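Local structure of bacterial bifunctional deaminase-reductase C-terminal domain-containing protein (Corynebacterium diphtheriae, 2P4G) at residues 20-25 with 63-68; 35-40 with 209-214; 75-80 with 189-194; 242-247 with 257-262. The protein is a pyrimidine reductase-like protein that probably acts as an NADP-dependent 5-amino-6-(5-phosphoribosylamino)uracil reductase in riboflavin biosynthesis. All coordinates share one frame; numbering follows the deposited sequence.

Contact 1 (20-25 with 63-68); sequences QIVYGA and ADLLIQ
The short helix 18-23 near the start of the modelled chain packs against helix 60-72 of the RibD C-terminal fold through Ile21 and Val22 on one side and Leu65 and Gln68 on the other. One methyl of Leu65, CD1, does the touching for that side chain: it lies 3.7 Å from Ile21 CG2 and 3.8 Å from Val22 CG2, and so fills the angle between two consecutive residues of the short helix. Leu65 CG stands anti to the backbone N (chi1 -176°), which carries the branch across to the other helix. Val22 CG2 also rests 3.6 Å from Gln68 CG, on the aliphatic part of the glutamine. Gln68 bends at its second torsion, and its amide is divided between two partners: NE2 bonds to Thr18 of the short helix, while Gln68 OE1 accepts from a water 2.9 Å away. The same water donates to Gln68 O and accepts from Tyr23 OH, lying in the plane of the Tyr23 ring at its edge. No direct hydrogen bond joins the two segments, so water supplies the polar link beside the apolar contact. Leu69 and Trp72, further along helix 60-72, extend the surface under Val22. The N-terminal helix 18-23 is thus docked through aliphatic side chains on helix 60-72, which itself lies over the central sheet of the RibD C-terminal fold.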
loop_
_atom_site.group_PDB
_atom_site.type_symbol
_atom_site.label_atom_id
_atom_site.label_comp_id
_atom_site.label_asym_id
_atom_site.label_seq_id
_atom_site.Cartn_x
_atom_site.Cartn_y
_atom_site.Cartn_z
ATOM N N GLN A 20 11.698 10.297 -17.673
ATOM C CA GLN A 20 12.491 10.595 -16.493
ATOM C C GLN A 20 12.400 9.462 -15.497
ATOM O O GLN A 20 13.408 8.951 -15.036
ATOM C CB GLN A 20 12.043 11.908 -15.858
ATOM C CG GLN A 20 12.342 13.123 -16.741
ATOM C CD GLN A 20 11.815 14.407 -16.144
ATOM O OE1 GLN A 20 11.596 14.494 -14.924
ATOM N NE2 GLN A 20 11.611 15.419 -16.988
ATOM N N ILE A 21 11.178 9.065 -15.190
ATOM C CA ILE A 21 10.921 8.022 -14.220
ATOM C C ILE A 21 11.730 6.785 -14.534
ATOM O O ILE A 21 12.315 6.202 -13.639
ATOM C CB ILE A 21 9.428 7.662 -14.196
ATOM C CG1 ILE A 21 8.618 8.855 -13.691
ATOM C CG2 ILE A 21 9.182 6.478 -13.301
ATOM C CD1 ILE A 21 7.134 8.778 -13.961
ATOM N N VAL A 22 11.758 6.395 -15.810
ATOM C CA VAL A 22 12.445 5.188 -16.251
ATOM C C VAL A 22 13.962 5.379 -16.393
ATOM O O VAL A 22 14.731 4.499 -16.025
ATOM C CB VAL A 22 11.855 4.634 -17.585
ATOM C CG1 VAL A 22 12.710 3.496 -18.127
ATOM C CG2 VAL A 22 10.418 4.155 -17.394
ATOM N N TYR A 23 14.401 6.523 -16.910
ATOM C CA TYR A 23 15.787 6.661 -17.313
ATOM C C TYR A 23 16.631 7.618 -16.466
ATOM O O TYR A 23 17.873 7.561 -16.517
ATOM C CB TYR A 23 15.846 7.109 -18.784
ATOM C CG TYR A 23 15.335 6.073 -19.752
ATOM C CD1 TYR A 23 16.134 5.002 -20.133
ATOM C CD2 TYR A 23 14.050 6.168 -20.303
ATOM C CE1 TYR A 23 15.672 4.049 -21.036
ATOM C CE2 TYR A 23 13.583 5.222 -21.204
ATOM C CZ TYR A 23 14.397 4.162 -21.567
ATOM O OH TYR A 23 13.948 3.214 -22.465
ATOM N N GLY A 24 15.979 8.496 -15.708
ATOM C CA GLY A 24 16.671 9.632 -15.105
ATOM C C GLY A 24 17.138 9.409 -13.676
ATOM O O GLY A 24 16.634 8.523 -12.997
ATOM N N ALA A 25 18.081 10.248 -13.242
ATOM C CA ALA A 25 18.745 10.144 -11.933
ATOM C C ALA A 25 19.312 8.751 -11.672
ATOM O O ALA A 25 19.125 8.185 -10.585
ATOM C CB ALA A 25 17.799 10.579 -10.787
ATOM N N ALA A 63 -0.298 3.738 -17.986
ATOM C CA ALA A 63 -0.186 2.874 -19.185
ATOM C C ALA A 63 1.017 3.288 -20.031
ATOM O O ALA A 63 1.756 2.448 -20.533
ATOM C CB ALA A 63 -1.499 2.909 -20.057
ATOM N N ASP A 64 1.198 4.589 -20.189
ATOM C CA ASP A 64 2.395 5.134 -20.818
ATOM C C ASP A 64 3.690 4.715 -20.140
ATOM O O ASP A 64 4.678 4.418 -20.791
ATOM C CB ASP A 64 2.344 6.648 -20.784
ATOM C CG ASP A 64 1.254 7.218 -21.643
ATOM O OD1 ASP A 64 0.535 6.424 -22.310
ATOM O OD2 ASP A 64 1.123 8.468 -21.650
ATOM N N LEU A 65 3.703 4.729 -18.825
ATOM C CA LEU A 65 4.891 4.325 -18.078
ATOM C C LEU A 65 5.204 2.840 -18.295
ATOM O O LEU A 65 6.359 2.456 -18.430
ATOM C CB LEU A 65 4.696 4.616 -16.580
ATOM C CG LEU A 65 5.883 4.337 -15.670
ATOM C CD1 LEU A 65 7.014 5.228 -16.085
ATOM C CD2 LEU A 65 5.487 4.546 -14.188
ATOM N N LEU A 66 4.187 2.000 -18.324
ATOM C CA LEU A 66 4.445 0.610 -18.660
ATOM C C LEU A 66 5.139 0.524 -20.012
ATOM O O LEU A 66 6.122 -0.189 -20.152
ATOM C CB LEU A 66 3.162 -0.222 -18.702
ATOM C CG LEU A 66 3.014 -1.371 -17.719
ATOM C CD1 LEU A 66 1.750 -2.172 -18.100
ATOM C CD2 LEU A 66 4.254 -2.276 -17.696
ATOM N N ILE A 67 4.618 1.249 -21.005
ATOM C CA ILE A 67 5.194 1.229 -22.353
ATOM C C ILE A 67 6.627 1.756 -22.339
ATOM O O ILE A 67 7.504 1.194 -22.995
ATOM C CB ILE A 67 4.342 2.035 -23.355
ATOM C CG1 ILE A 67 2.987 1.358 -23.566
ATOM C CG2 ILE A 67 5.044 2.163 -24.703
ATOM C CD1 ILE A 67 3.089 -0.060 -23.845
ATOM N N GLN A 68 6.854 2.823 -21.587
ATOM C CA GLN A 68 8.202 3.412 -21.450
ATOM C C GLN A 68 9.180 2.364 -20.905
ATOM O O GLN A 68 10.285 2.216 -21.417
ATOM C CB GLN A 68 8.169 4.648 -20.532
ATOM C CG GLN A 68 9.395 5.506 -20.592
ATOM C CD GLN A 68 9.410 6.392 -21.819
ATOM O OE1 GLN A 68 10.019 6.060 -22.837
ATOM N NE2 GLN A 68 8.710 7.509 -21.739
HETATM O O HOH W 1 11.519 3.552 -23.069
#

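Contact 2 (35-40 with 209-214); sequences ECRAIA and VDRLHL
Strands 35-43 and 211-217 run side by side in parallel, the axes of the two short segments 4.7 Å apart and 18° from alignment, with Arg37, Ala38, Ile39 and Ala40 paired to Arg211, Leu212, His213 and Leu214. They are neighbouring strands of the mixed central sheet of the RibD C-terminal fold. Ala38 bonds to strand 211-217 through both its N, to Arg211 O, and its O, to His213 N, and Ala40 N continues the pattern to His213 O. Just before the strand, Asp210 OD2 receives Cys36 N at 2.7 Å in a practically straight bond, and its N returns a bond to Cys36 O; its other oxygen, OD1, is bridged to Arg262.

The face bearing Arg37, Ile39, Arg211 and His213 is polar at one end. Glu35 OE2 is gripped by two arginines from opposite faces of the carboxylate plane: Arg211 NH1 at 2.9 Å and Arg37 NE at 2.7 Å. Both arginine chains are extended and lie side by side; the carboxylate between them probably offsets their like charges. Arg211 also reaches Glu244 through NE, whereas Arg37 bonds to Val22 O and forms a cation-pi contact with Trp72. On the other face Ala38 CB meets Leu212 CD1 at 3.9 Å, and Leu212 and Leu214 also pack on Ile44 of the second subunit. Arg37 NH1 donates to His213 NE2 over 2.9 Å, approaching 2° from the imidazole plane, with the guanidinium and ring planes 20° apart.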
loop_
_atom_site.group_PDB
_atom_site.type_symbol
_atom_site.label_atom_id
_atom_site.label_comp_id
_atom_site.label_asym_id
_atom_site.label_seq_id
_atom_site.Cartn_x
_atom_site.Cartn_y
_atom_site.Cartn_z
ATOM N N GLU A 35 20.140 -5.330 -15.530
ATOM C CA GLU A 35 19.282 -4.790 -14.505
ATOM C C GLU A 35 17.916 -5.475 -14.576
ATOM O O GLU A 35 17.428 -5.766 -15.650
ATOM C CB GLU A 35 19.130 -3.280 -14.664
ATOM C CG GLU A 35 18.577 -2.635 -13.393
ATOM C CD GLU A 35 18.209 -1.181 -13.537
ATOM O OE1 GLU A 35 18.676 -0.502 -14.477
ATOM O OE2 GLU A 35 17.433 -0.721 -12.693
ATOM N N CYS A 36 17.339 -5.761 -13.414
ATOM C CA CYS A 36 15.968 -6.248 -13.335
ATOM C C CYS A 36 15.100 -5.293 -12.519
ATOM O O CYS A 36 15.471 -4.889 -11.417
ATOM C CB CYS A 36 15.935 -7.627 -12.685
ATOM S SG CYS A 36 14.289 -8.306 -12.466
ATOM N N ARG A 37 13.949 -4.952 -13.082
ATOM C CA ARG A 37 12.988 -4.071 -12.455
ATOM C C ARG A 37 11.628 -4.723 -12.429
ATOM O O ARG A 37 11.228 -5.386 -13.382
ATOM C CB ARG A 37 12.866 -2.760 -13.216
ATOM C CG ARG A 37 14.175 -2.072 -13.377
ATOM C CD ARG A 37 13.959 -0.609 -13.628
ATOM N NE ARG A 37 15.183 0.092 -13.995
ATOM C CZ ARG A 37 15.197 1.346 -14.417
ATOM N NH1 ARG A 37 14.060 2.027 -14.534
ATOM N NH2 ARG A 37 16.342 1.912 -14.739
ATOM N N ALA A 38 10.926 -4.522 -11.325
ATOM C CA ALA A 38 9.549 -4.953 -11.204
ATOM C C ALA A 38 8.680 -3.708 -11.378
ATOM O O ALA A 38 9.033 -2.648 -10.884
ATOM C CB ALA A 38 9.327 -5.604 -9.856
ATOM N N ILE A 39 7.572 -3.831 -12.107
ATOM C CA ILE A 39 6.624 -2.725 -12.271
ATOM C C ILE A 39 5.241 -3.154 -11.803
ATOM O O ILE A 39 4.743 -4.208 -12.181
ATOM C CB ILE A 39 6.603 -2.152 -13.725
ATOM C CG1 ILE A 39 5.657 -0.957 -13.803
ATOM C CG2 ILE A 39 6.241 -3.229 -14.789
ATOM C CD1 ILE A 39 6.086 0.070 -14.782
ATOM N N ALA A 40 4.623 -2.355 -10.939
ATOM C CA ALA A 40 3.398 -2.822 -10.297
ATOM C C ALA A 40 2.465 -1.655 -9.968
ATOM O O ALA A 40 2.891 -0.496 -9.935
ATOM C CB ALA A 40 3.734 -3.693 -9.045
ATOM N N VAL A 209 15.498 -8.460 -7.942
ATOM C CA VAL A 209 14.885 -7.179 -8.276
ATOM C C VAL A 209 15.805 -6.069 -7.800
ATOM O O VAL A 209 16.138 -6.001 -6.611
ATOM C CB VAL A 209 13.481 -7.065 -7.640
ATOM C CG1 VAL A 209 12.832 -5.704 -7.963
ATOM C CG2 VAL A 209 12.586 -8.230 -8.129
ATOM N N ASP A 210 16.260 -5.240 -8.735
ATOM C CA ASP A 210 17.157 -4.110 -8.427
ATOM C C ASP A 210 16.387 -2.844 -8.110
ATOM O O ASP A 210 16.816 -2.046 -7.300
ATOM C CB ASP A 210 18.044 -3.797 -9.623
ATOM C CG ASP A 210 18.871 -4.962 -10.031
ATOM O OD1 ASP A 210 19.661 -5.390 -9.179
ATOM O OD2 ASP A 210 18.726 -5.457 -11.174
ATOM N N ARG A 211 15.283 -2.645 -8.826
ATOM C CA ARG A 211 14.428 -1.461 -8.688
ATOM C C ARG A 211 12.990 -1.862 -8.868
ATOM O O ARG A 211 12.703 -2.833 -9.559
ATOM C CB ARG A 211 14.706 -0.409 -9.757
ATOM C CG ARG A 211 15.778 0.484 -9.382
ATOM C CD ARG A 211 16.007 1.608 -10.356
ATOM N NE ARG A 211 17.164 2.312 -9.825
ATOM C CZ ARG A 211 18.415 1.875 -9.929
ATOM N NH1 ARG A 211 18.713 0.786 -10.637
ATOM N NH2 ARG A 211 19.388 2.570 -9.369
ATOM N N LEU A 212 12.119 -1.044 -8.286
ATOM C CA LEU A 212 10.686 -1.213 -8.344
ATOM C C LEU A 212 10.059 0.084 -8.827
ATOM O O LEU A 212 10.360 1.141 -8.290
ATOM C CB LEU A 212 10.176 -1.552 -6.940
ATOM C CG LEU A 212 8.682 -1.675 -6.682
ATOM C CD1 LEU A 212 8.055 -2.738 -7.563
ATOM C CD2 LEU A 212 8.506 -1.969 -5.210
ATOM N N HIS A 213 9.225 -0.018 -9.861
ATOM C CA HIS A 213 8.303 1.025 -10.223
ATOM C C HIS A 213 6.949 0.668 -9.631
ATOM O O HIS A 213 6.368 -0.333 -10.006
ATOM C CB HIS A 213 8.186 1.123 -11.727
ATOM C CG HIS A 213 9.424 1.616 -12.369
ATOM N ND1 HIS A 213 9.637 2.947 -12.650
ATOM C CD2 HIS A 213 10.546 0.962 -12.746
ATOM C CE1 HIS A 213 10.837 3.089 -13.182
ATOM N NE2 HIS A 213 11.402 1.897 -13.262
ATOM N N LEU A 214 6.464 1.486 -8.703
ATOM C CA LEU A 214 5.183 1.221 -8.044
ATOM C C LEU A 214 4.296 2.430 -8.242
ATOM O O LEU A 214 4.699 3.573 -7.963
ATOM C CB LEU A 214 5.376 0.933 -6.558
ATOM C CG LEU A 214 4.105 0.657 -5.732
ATOM C CD1 LEU A 214 3.530 -0.698 -6.065
ATOM C CD2 LEU A 214 4.414 0.769 -4.238
#

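Contact 3 (75-80 with 189-194); sequences AIVVGA and KKISIE. With EDO (1,2-ethanediol), chain H; EDO (1,2-ethanediol), chain J.
Backbone hydrogen bonds between Ala75 and Val77 on strand 75-79 and Lys190, Ser192 and Glu194 on strand 190-195 define a regular parallel pairing. Ala75 N donates to Lys190 O and Ala75 O accepts from Ser192 N; two residues further on Val77 N donates to Ser192 O at 2.8 Å and Val77 O accepts from Glu194 N at 2.9 Å. The axes of the two short segments diverge by 24°.

Apolar contacts lie on the face bearing Ala75, Val77, Ile191 and Ile193. Val77 CG2 meets Ile191 CG2 at 3.6 Å, and Val77 CB faces Ile193 CG1 more loosely. With Val77 CG1 anti to the backbone N (chi1 170°), CG2 is the branch left to face Ile191.

On the opposite face, which carries Ile76 and Ser192, Ile76 CG2 presses against the carboxylate carbon of Glu194, 3.3 Å from CD. The glutamate's oxygens are occupied: OE2 by a salt bridge to Arg70 and OE1 by a hydrogen bond to Tyr88, which fixes the buried group over the isoleucine methyl. An ethanediol (chain J), probably from the crystallisation liquor, makes a weak bond through O2 to Glu194 O.

Helix 175-184 covers the Ala75, Val77 and Ile191 face with Leu183, Phe180 and His184, while helix 60-72 lies over the opposite face, where Ser192 meets Leu69. Strand 111-115 flanks strand 75-79 on its other edge, and strand 35-43 borders strand 190-195, placing the pair in the middle of the mixed sheet of an alpha/beta fold.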
loop_
_atom_site.group_PDB
_atom_site.type_symbol
_atom_site.label_atom_id
_atom_site.label_comp_id
_atom_site.label_asym_id
_atom_site.label_seq_id
_atom_site.Cartn_x
_atom_site.Cartn_y
_atom_site.Cartn_z
ATOM N N ALA A 75 13.669 -7.888 -22.061
ATOM C CA ALA A 75 12.640 -8.936 -21.859
ATOM C C ALA A 75 11.624 -8.505 -20.823
ATOM O O ALA A 75 11.907 -7.690 -19.937
ATOM C CB ALA A 75 13.278 -10.250 -21.422
ATOM N N ILE A 76 10.439 -9.069 -20.946
ATOM C CA ILE A 76 9.348 -8.849 -20.014
ATOM C C ILE A 76 9.057 -10.224 -19.439
ATOM O O ILE A 76 8.944 -11.202 -20.179
ATOM C CB ILE A 76 8.097 -8.320 -20.756
ATOM C CG1 ILE A 76 8.394 -6.965 -21.408
ATOM C CG2 ILE A 76 6.899 -8.199 -19.848
ATOM C CD1 ILE A 76 7.482 -6.640 -22.579
ATOM N N VAL A 77 8.965 -10.303 -18.121
ATOM C CA VAL A 77 8.593 -11.520 -17.438
ATOM C C VAL A 77 7.280 -11.253 -16.729
ATOM O O VAL A 77 7.132 -10.264 -16.009
ATOM C CB VAL A 77 9.681 -11.940 -16.440
ATOM C CG1 VAL A 77 9.197 -13.059 -15.545
ATOM C CG2 VAL A 77 10.972 -12.335 -17.195
ATOM N N VAL A 78 6.312 -12.118 -16.978
ATOM C CA VAL A 78 4.983 -11.967 -16.405
ATOM C C VAL A 78 4.357 -13.363 -16.248
ATOM O O VAL A 78 4.588 -14.246 -17.065
ATOM C CB VAL A 78 4.098 -11.016 -17.272
ATOM C CG1 VAL A 78 3.788 -11.651 -18.624
ATOM C CG2 VAL A 78 2.803 -10.618 -16.535
ATOM N N GLY A 79 3.591 -13.562 -15.181
ATOM C CA GLY A 79 2.855 -14.804 -14.999
ATOM C C GLY A 79 1.755 -14.901 -16.044
ATOM O O GLY A 79 1.061 -13.929 -16.337
ATOM N N ALA A 80 1.585 -16.084 -16.610
ATOM C CA ALA A 80 0.613 -16.290 -17.678
ATOM C C ALA A 80 -0.815 -15.811 -17.309
ATOM O O ALA A 80 -1.519 -15.246 -18.149
ATOM C CB ALA A 80 0.609 -17.766 -18.093
ATOM N N LYS A 189 19.420 -8.429 -21.126
ATOM C CA LYS A 189 20.018 -7.944 -19.877
ATOM C C LYS A 189 19.102 -7.085 -18.999
ATOM O O LYS A 189 19.254 -7.087 -17.770
ATOM C CB LYS A 189 21.312 -7.158 -20.186
ATOM N N LYS A 190 18.198 -6.329 -19.627
ATOM C CA LYS A 190 17.249 -5.475 -18.922
ATOM C C LYS A 190 15.940 -6.235 -18.862
ATOM O O LYS A 190 15.339 -6.502 -19.893
ATOM C CB LYS A 190 17.033 -4.140 -19.650
ATOM C CG LYS A 190 18.290 -3.326 -19.913
ATOM C CD LYS A 190 18.862 -2.776 -18.649
ATOM C CE LYS A 190 20.278 -2.239 -18.862
ATOM N NZ LYS A 190 20.314 -0.812 -19.297
ATOM N N ILE A 191 15.509 -6.614 -17.660
ATOM C CA ILE A 191 14.318 -7.430 -17.520
ATOM C C ILE A 191 13.269 -6.684 -16.723
ATOM O O ILE A 191 13.531 -6.211 -15.631
ATOM C CB ILE A 191 14.622 -8.788 -16.862
ATOM C CG1 ILE A 191 15.689 -9.545 -17.666
ATOM C CG2 ILE A 191 13.313 -9.629 -16.730
ATOM C CD1 ILE A 191 16.177 -10.855 -17.019
ATOM N N SER A 192 12.074 -6.564 -17.283
ATOM C CA SER A 192 10.969 -5.953 -16.567
ATOM C C SER A 192 10.058 -7.092 -16.112
ATOM O O SER A 192 9.687 -7.935 -16.921
ATOM C CB SER A 192 10.242 -4.960 -17.472
ATOM O OG SER A 192 9.031 -4.494 -16.891
ATOM N N ILE A 193 9.745 -7.147 -14.818
ATOM C CA ILE A 193 8.766 -8.107 -14.306
ATOM C C ILE A 193 7.481 -7.327 -14.130
ATOM O O ILE A 193 7.424 -6.403 -13.306
ATOM C CB ILE A 193 9.186 -8.744 -12.960
ATOM C CG1 ILE A 193 10.498 -9.518 -13.139
ATOM C CG2 ILE A 193 8.023 -9.644 -12.373
ATOM C CD1 ILE A 193 11.068 -10.122 -11.816
ATOM N N GLU A 194 6.476 -7.667 -14.929
ATOM C CA GLU A 194 5.220 -6.950 -14.939
ATOM C C GLU A 194 4.199 -7.621 -14.038
ATOM O O GLU A 194 3.051 -7.190 -13.898
ATOM C CB GLU A 194 4.692 -6.872 -16.340
ATOM C CG GLU A 194 5.550 -6.043 -17.203
ATOM C CD GLU A 194 4.967 -5.803 -18.556
ATOM O OE1 GLU A 194 3.947 -6.442 -18.924
ATOM O OE2 GLU A 194 5.539 -4.959 -19.269
HETATM C C1 EDO H . -1.942 -14.514 -22.322
HETATM O O1 EDO H . -2.639 -15.066 -23.449
HETATM C C2 EDO H . -0.985 -15.573 -21.738
HETATM O O2 EDO H . -1.390 -16.138 -20.471
HETATM C C1 EDO J . 0.662 -1.963 -13.896
HETATM O O1 EDO J . 1.264 -0.680 -13.754
HETATM C C2 EDO J . 1.810 -2.969 -13.832
HETATM O O2 EDO J . 1.402 -4.347 -13.611
#

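Contact 4 (242-247 with 257-262); sequences VLEMLS and RYKVIR
A classic beta bulge sets two residues, Glu244 and Met245, opposite the single Arg257 in the antiparallel hairpin formed by strands 237-248 and 254-260. Arg257 O accepts from two successive amides, Glu244 N at 2.7 Å and Met245 N at 3.2 Å, while Arg257 N donates to Met245 O. Beyond the bulge the register is regular: Val242 and Lys259 form a hydrogen-bonded pair through both N and O, and Leu243 with Tyr258 is a non-hydrogen-bonded pair.

The bulge brings the side chains of Glu244 and Met245 both to Arg257. Glu244 OE1 makes a salt bridge to Arg257 NE at 2.7 Å, although that hydrogen bond is weak, its N-H...O angle only 123° and the carboxylate steeply turned from the guanidinium plane. The other oxygen, Glu244 OE2, lies 3.3 Å from Lys259 CB. Met245, present as selenomethionine, lays CG over the centre of one guanidinium face, 3.4 Å from Arg257 CZ; its chain then bends away. Arg257 itself kinks at its third torsion (chi3 74°), which folds the guanidinium back beneath that methylene. On the opposite side of the hairpin Leu243 CD1 sits over the Tyr258 ring in a CH-pi contact, 3.9 Å from the centroid and 23° off the normal.

Further out, Tyr258 packs on Ile254 of the second subunit and Leu243 on its Gly252. The guanidinium of Arg257 is positioned from its far end: NH1 bonds to both Ile21 O and Gly24 O, tying the hairpin to the end of helix 18-23.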
loop_
_atom_site.group_PDB
_atom_site.type_symbol
_atom_site.label_atom_id
_atom_site.label_comp_id
_atom_site.label_asym_id
_atom_site.label_seq_id
_atom_site.Cartn_x
_atom_site.Cartn_y
_atom_site.Cartn_z
ATOM N N VAL A 242 14.978 2.440 -1.121
ATOM C CA VAL A 242 15.413 3.838 -1.236
ATOM C C VAL A 242 14.540 4.453 -2.313
ATOM O O VAL A 242 14.552 3.999 -3.460
ATOM C CB VAL A 242 16.913 3.960 -1.601
ATOM C CG1 VAL A 242 17.308 5.419 -1.959
ATOM C CG2 VAL A 242 17.764 3.446 -0.457
ATOM N N LEU A 243 13.743 5.442 -1.924
ATOM C CA LEU A 243 12.929 6.196 -2.864
ATOM C C LEU A 243 13.866 7.026 -3.741
ATOM O O LEU A 243 14.695 7.769 -3.238
ATOM C CB LEU A 243 11.935 7.104 -2.123
ATOM C CG LEU A 243 10.960 7.896 -3.006
ATOM C CD1 LEU A 243 10.039 6.955 -3.777
ATOM C CD2 LEU A 243 10.164 8.944 -2.179
ATOM N N GLU A 244 13.737 6.863 -5.049
ATOM C CA GLU A 244 14.564 7.583 -6.007
ATOM C C GLU A 244 13.805 8.660 -6.781
ATOM O O GLU A 244 14.376 9.695 -7.128
ATOM C CB GLU A 244 15.149 6.601 -6.996
ATOM C CG GLU A 244 16.212 5.684 -6.452
ATOM C CD GLU A 244 16.731 4.731 -7.518
ATOM O OE1 GLU A 244 16.064 4.563 -8.558
ATOM O OE2 GLU A 244 17.802 4.147 -7.315
HETATM N N MSE A 245 12.538 8.395 -7.065
HETATM C CA MSE A 245 11.713 9.233 -7.926
HETATM C C MSE A 245 10.324 9.217 -7.357
HETATM O O MSE A 245 9.832 8.166 -7.020
HETATM C CB MSE A 245 11.587 8.640 -9.326
HETATM C CG MSE A 245 12.834 8.584 -10.154
HETATM SE SE MSE A 245 13.292 10.334 -10.884
HETATM C CE MSE A 245 11.741 10.553 -12.011
ATOM N N LEU A 246 9.683 10.369 -7.297
ATOM C CA LEU A 246 8.301 10.462 -6.879
ATOM C C LEU A 246 7.557 11.466 -7.747
ATOM O O LEU A 246 8.021 12.578 -7.946
ATOM C CB LEU A 246 8.221 10.916 -5.435
ATOM C CG LEU A 246 6.828 11.081 -4.843
ATOM C CD1 LEU A 246 6.122 9.730 -4.831
ATOM C CD2 LEU A 246 6.959 11.690 -3.447
ATOM N N SER A 247 6.376 11.075 -8.197
ATOM C CA SER A 247 5.569 11.884 -9.077
ATOM C C SER A 247 4.088 11.473 -8.953
ATOM O O SER A 247 3.776 10.445 -8.352
ATOM C CB SER A 247 6.084 11.683 -10.508
ATOM O OG SER A 247 5.184 12.193 -11.449
ATOM N N ARG A 257 9.634 5.321 -7.849
ATOM C CA ARG A 257 10.696 4.437 -8.211
ATOM C C ARG A 257 11.563 4.270 -6.983
ATOM O O ARG A 257 12.054 5.279 -6.412
ATOM C CB ARG A 257 11.538 5.033 -9.326
ATOM C CG ARG A 257 12.495 4.014 -9.926
ATOM C CD ARG A 257 13.323 4.609 -11.031
ATOM N NE ARG A 257 14.339 5.480 -10.493
ATOM C CZ ARG A 257 15.111 6.271 -11.229
ATOM N NH1 ARG A 257 14.979 6.312 -12.539
ATOM N NH2 ARG A 257 16.025 7.017 -10.629
ATOM N N TYR A 258 11.758 3.008 -6.593
ATOM C CA TYR A 258 12.625 2.628 -5.475
ATOM C C TYR A 258 13.763 1.732 -5.914
ATOM O O TYR A 258 13.605 0.898 -6.806
ATOM C CB TYR A 258 11.854 1.803 -4.465
ATOM C CG TYR A 258 10.702 2.490 -3.782
ATOM C CD1 TYR A 258 10.898 3.220 -2.596
ATOM C CD2 TYR A 258 9.398 2.364 -4.279
ATOM C CE1 TYR A 258 9.825 3.824 -1.925
ATOM C CE2 TYR A 258 8.312 2.976 -3.623
ATOM C CZ TYR A 258 8.536 3.687 -2.444
ATOM O OH TYR A 258 7.479 4.276 -1.811
ATOM N N LYS A 259 14.880 1.856 -5.212
ATOM C CA LYS A 259 15.993 0.932 -5.339
ATOM C C LYS A 259 15.831 -0.132 -4.270
ATOM O O LYS A 259 15.660 0.190 -3.096
ATOM C CB LYS A 259 17.313 1.685 -5.165
ATOM C CG LYS A 259 18.564 0.827 -4.911
ATOM C CD LYS A 259 18.916 -0.084 -6.083
ATOM C CE LYS A 259 20.398 -0.402 -6.122
ATOM N NZ LYS A 259 21.255 0.825 -6.213
ATOM N N VAL A 260 15.909 -1.398 -4.668
ATOM C CA VAL A 260 15.781 -2.514 -3.727
ATOM C C VAL A 260 17.103 -2.824 -3.036
ATOM O O VAL A 260 18.097 -3.052 -3.686
ATOM C CB VAL A 260 15.265 -3.777 -4.424
ATOM C CG1 VAL A 260 15.272 -4.952 -3.471
ATOM C CG2 VAL A 260 13.886 -3.530 -4.974
ATOM N N ILE A 261 17.104 -2.840 -1.713
ATOM C CA ILE A 261 18.361 -2.986 -0.960
ATOM C C ILE A 261 18.621 -4.438 -0.513
ATOM O O ILE A 261 17.853 -5.026 0.257
ATOM C CB ILE A 261 18.385 -2.041 0.234
ATOM C CG1 ILE A 261 18.229 -0.594 -0.255
ATOM C CG2 ILE A 261 19.676 -2.220 1.033
ATOM C CD1 ILE A 261 17.640 0.351 0.796
ATOM N N ARG A 262 19.733 -4.991 -0.985
ATOM C CA ARG A 262 20.055 -6.411 -0.808
ATOM C C ARG A 262 20.728 -6.677 0.533
ATOM O O ARG A 262 21.557 -5.881 0.978
ATOM C CB ARG A 262 21.004 -6.877 -1.911
ATOM C CG ARG A 262 20.674 -6.343 -3.283
ATOM C CD ARG A 262 19.251 -6.696 -3.694
ATOM N NE ARG A 262 19.082 -6.560 -5.131
ATOM C CZ ARG A 262 19.648 -7.366 -6.026
ATOM N NH1 ARG A 262 20.421 -8.385 -5.646
ATOM N NH2 ARG A 262 19.436 -7.161 -7.314
#

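In the fold
Contacts 2, 3 and 4 belong to one sheet, whereas contact 1 joins two helices over it. Contact 3 is the most central, its centre about 4 Å from the chain centre, and is dominated by backbone bonds and aliphatic side chains. Contact 2 is also buried but combines parallel pairing with a charged network. Contact 1 is largely buried yet more peripheral, its centre about 14 Å from the chain centre and Tyr23 exposed. Contact 4, on the edge hairpin with its centre about 18 Å from the chain centre, is antiparallel, bulged and only partly buried. Strands 35-43 and 190-195 pair directly between contacts 2 and 3; salt bridges tie contact 2 to contact 4. Arg37 and Arg257 reach carbonyls of helix 18-23 and the turn just after it.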